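Local coordinates for protein putative DD-carboxypeptidase TP_0574 (Treponema pallidum, PDB 1O75) that binds penicillin and has zinc-stimulated carboxypeptidase activity, possibly trimming peptidoglycan peptides as a membrane-anchored lipoprotein and major immunogen of the syphilis spirochaete, at residues Trp93-Asp98 with Arg134-Met139. The protein carries 2 engineered substitutions. Residues are numbered along the deposited sequence; the frame is centred on the assembly and turned at random.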
loop_
_atom_site.group_PDB
_atom_site.type_symbol
_atom_site.label_atom_id
_atom_site.label_comp_id
_atom_site.label_asym_id
_atom_site.label_seq_id
_atom_site.Cartn_x
_atom_site.Cartn_y
_atom_site.Cartn_z
ATOM N N TRP B 93 -3.418 6.305 19.062
ATOM C CA TRP B 93 -3.437 7.267 20.169
ATOM C C TRP B 93 -2.600 8.509 19.951
ATOM O O TRP B 93 -1.533 8.441 19.353
ATOM C CB TRP B 93 -2.982 6.560 21.449
ATOM C CG TRP B 93 -3.980 5.551 21.891
ATOM C CD1 TRP B 93 -5.022 5.760 22.750
ATOM C CD2 TRP B 93 -4.160 4.229 21.349
ATOM N NE1 TRP B 93 -5.851 4.656 22.763
ATOM C CE2 TRP B 93 -5.346 3.704 21.912
ATOM C CE3 TRP B 93 -3.436 3.441 20.436
ATOM C CZ2 TRP B 93 -5.833 2.419 21.589
ATOM C CZ3 TRP B 93 -3.920 2.156 20.115
ATOM C CH2 TRP B 93 -5.110 1.666 20.693
ATOM N N GLU B 94 -3.097 9.643 20.448
ATOM C CA GLU B 94 -2.410 10.921 20.342
ATOM C C GLU B 94 -2.063 11.223 21.805
ATOM O O GLU B 94 -2.887 11.037 22.695
ATOM C CB GLU B 94 -3.317 11.951 19.704
ATOM C CG GLU B 94 -3.260 11.786 18.184
ATOM C CD GLU B 94 -4.457 12.330 17.486
ATOM O OE1 GLU B 94 -4.465 12.304 16.233
ATOM O OE2 GLU B 94 -5.386 12.779 18.193
ATOM N N TYR B 95 -0.839 11.680 22.032
ATOM C CA TYR B 95 -0.320 11.868 23.374
ATOM C C TYR B 95 0.201 13.226 23.778
ATOM O O TYR B 95 0.480 14.093 22.953
ATOM C CB TYR B 95 0.870 10.932 23.586
ATOM C CG TYR B 95 0.665 9.468 23.329
ATOM C CD1 TYR B 95 0.395 8.605 24.379
ATOM C CD2 TYR B 95 0.830 8.917 22.048
ATOM C CE1 TYR B 95 0.302 7.235 24.186
ATOM C CE2 TYR B 95 0.732 7.529 21.840
ATOM C CZ TYR B 95 0.470 6.700 22.917
ATOM O OH TYR B 95 0.351 5.335 22.775
ATOM N N GLU B 96 0.378 13.343 25.094
ATOM C CA GLU B 96 0.977 14.503 25.734
ATOM C C GLU B 96 1.985 13.813 26.651
ATOM O O GLU B 96 1.652 12.826 27.331
ATOM C CB GLU B 96 -0.054 15.287 26.537
ATOM C CG GLU B 96 0.430 16.661 26.942
ATOM C CD GLU B 96 -0.605 17.435 27.742
ATOM O OE1 GLU B 96 -1.781 17.476 27.306
ATOM O OE2 GLU B 96 -0.236 18.004 28.800
ATOM N N THR B 97 3.232 14.271 26.645
ATOM C CA THR B 97 4.234 13.616 27.476
ATOM C C THR B 97 5.063 14.608 28.270
ATOM O O THR B 97 5.003 15.792 28.044
ATOM C CB THR B 97 5.230 12.824 26.625
ATOM O OG1 THR B 97 6.083 13.753 25.937
ATOM C CG2 THR B 97 4.493 11.956 25.601
ATOM N N ASP B 98 5.859 14.079 29.185
ATOM C CA ASP B 98 6.755 14.906 29.992
ATOM C C ASP B 98 8.145 14.496 29.508
ATOM O O ASP B 98 8.627 13.419 29.851
ATOM C CB ASP B 98 6.593 14.551 31.473
ATOM C CG ASP B 98 7.477 15.400 32.385
ATOM O OD1 ASP B 98 8.403 16.072 31.868
ATOM O OD2 ASP B 98 7.241 15.379 33.618
ATOM N N ARG B 134 1.936 -2.186 15.965
ATOM C CA ARG B 134 1.760 -0.746 15.759
ATOM C C ARG B 134 1.883 0.054 17.067
ATOM O O ARG B 134 1.327 1.148 17.194
ATOM C CB ARG B 134 0.398 -0.446 15.112
ATOM C CG ARG B 134 0.211 -1.033 13.696
ATOM C CD ARG B 134 -1.075 -0.521 13.069
ATOM N NE ARG B 134 -2.224 -0.806 13.931
ATOM C CZ ARG B 134 -2.790 -2.003 14.075
ATOM N NH1 ARG B 134 -2.329 -3.058 13.402
ATOM N NH2 ARG B 134 -3.804 -2.157 14.922
ATOM N N ALA B 135 2.627 -0.485 18.023
ATOM C CA ALA B 135 2.811 0.171 19.323
ATOM C C ALA B 135 3.437 1.546 19.233
ATOM O O ALA B 135 4.337 1.779 18.441
ATOM C CB ALA B 135 3.671 -0.709 20.233
ATOM N N SER B 136 2.956 2.465 20.059
ATOM C CA SER B 136 3.518 3.798 20.094
ATOM C C SER B 136 3.994 4.090 21.525
ATOM O O SER B 136 4.554 5.139 21.801
ATOM C CB SER B 136 2.470 4.813 19.642
ATOM O OG SER B 136 1.265 4.576 20.349
ATOM N N SER B 137 3.781 3.142 22.425
ATOM C CA SER B 137 4.198 3.322 23.818
ATOM C C SER B 137 4.445 1.967 24.452
ATOM O O SER B 137 4.161 0.935 23.848
ATOM C CB SER B 137 3.094 4.049 24.602
ATOM O OG SER B 137 1.971 3.187 24.753
ATOM N N PHE B 138 4.971 1.975 25.674
ATOM C CA PHE B 138 5.224 0.752 26.423
ATOM C C PHE B 138 4.982 0.992 27.925
ATOM O O PHE B 138 4.971 2.129 28.378
ATOM C CB PHE B 138 6.661 0.242 26.176
ATOM C CG PHE B 138 7.742 1.188 26.630
ATOM C CD1 PHE B 138 8.231 1.133 27.935
ATOM C CD2 PHE B 138 8.282 2.122 25.750
ATOM C CE1 PHE B 138 9.239 1.988 28.352
ATOM C CE2 PHE B 138 9.291 2.984 26.154
ATOM C CZ PHE B 138 9.773 2.921 27.458
ATOM N N MET B 139 4.802 -0.087 28.676
ATOM C CA MET B 139 4.540 -0.006 30.115
ATOM C C MET B 139 5.724 -0.375 31.000
ATOM O O MET B 139 6.387 -1.390 30.781
ATOM C CB MET B 139 3.389 -0.940 30.499
ATOM C CG MET B 139 2.067 -0.645 29.853
ATOM S SD MET B 139 1.410 0.929 30.334
ATOM C CE MET B 139 0.031 1.063 29.143
HETATM O O HOH W 1 -1.021 4.531 18.666
#
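Tyr95 OH meets Ser136 OG at 2.7 Å, a short hydrogen bond in which either hydroxyl could be the donor. It joins strand 91-98 to the loop residue just ahead of strand 137-140, in the mixed beta-sheet of the N-terminal Tp47 domain a. The two strands are not paired with each other: 91-98 hydrogen-bonds along strand 69-85, 137-140 along strand 143-163. The contact is therefore made directly by side chains, with one water adding a bridge to the backbone. The tight part is the phenol end of the buried Tyr95. Ser136 OG sits at the ring edge, close to the ring plane and 3.4 Å from Tyr95 CE2, while Ser137 CB approaches obliquely, 3.5 Å from Tyr95 OH. With Tyr95 CG anti to its carbonyl carbon (chi1 -54°), the ring projects from its strand toward the two serines. Ser137 OG lies 3.3 Å from Tyr95 OH and is hydrogen-bonded to Glu144 on strand 143-163. The looser side is at Trp93, whose nearest approach is Trp93 CB to Ser136 OG, 4.8 Å; its indole makes a cation-pi contact with Lys81 and touches a bound xenon. Glu94, whose CB points away from 134-139, forms a salt bridge with Arg401 of the second subunit. Between Trp93 and Ser136 a water takes over: its O accepts the backbone N-H of Trp93 (O to N 3.0 Å) and is hydrogen-bonded to Ser136 OG at 2.8 Å, direction open, so two bonds grip Ser136 OG.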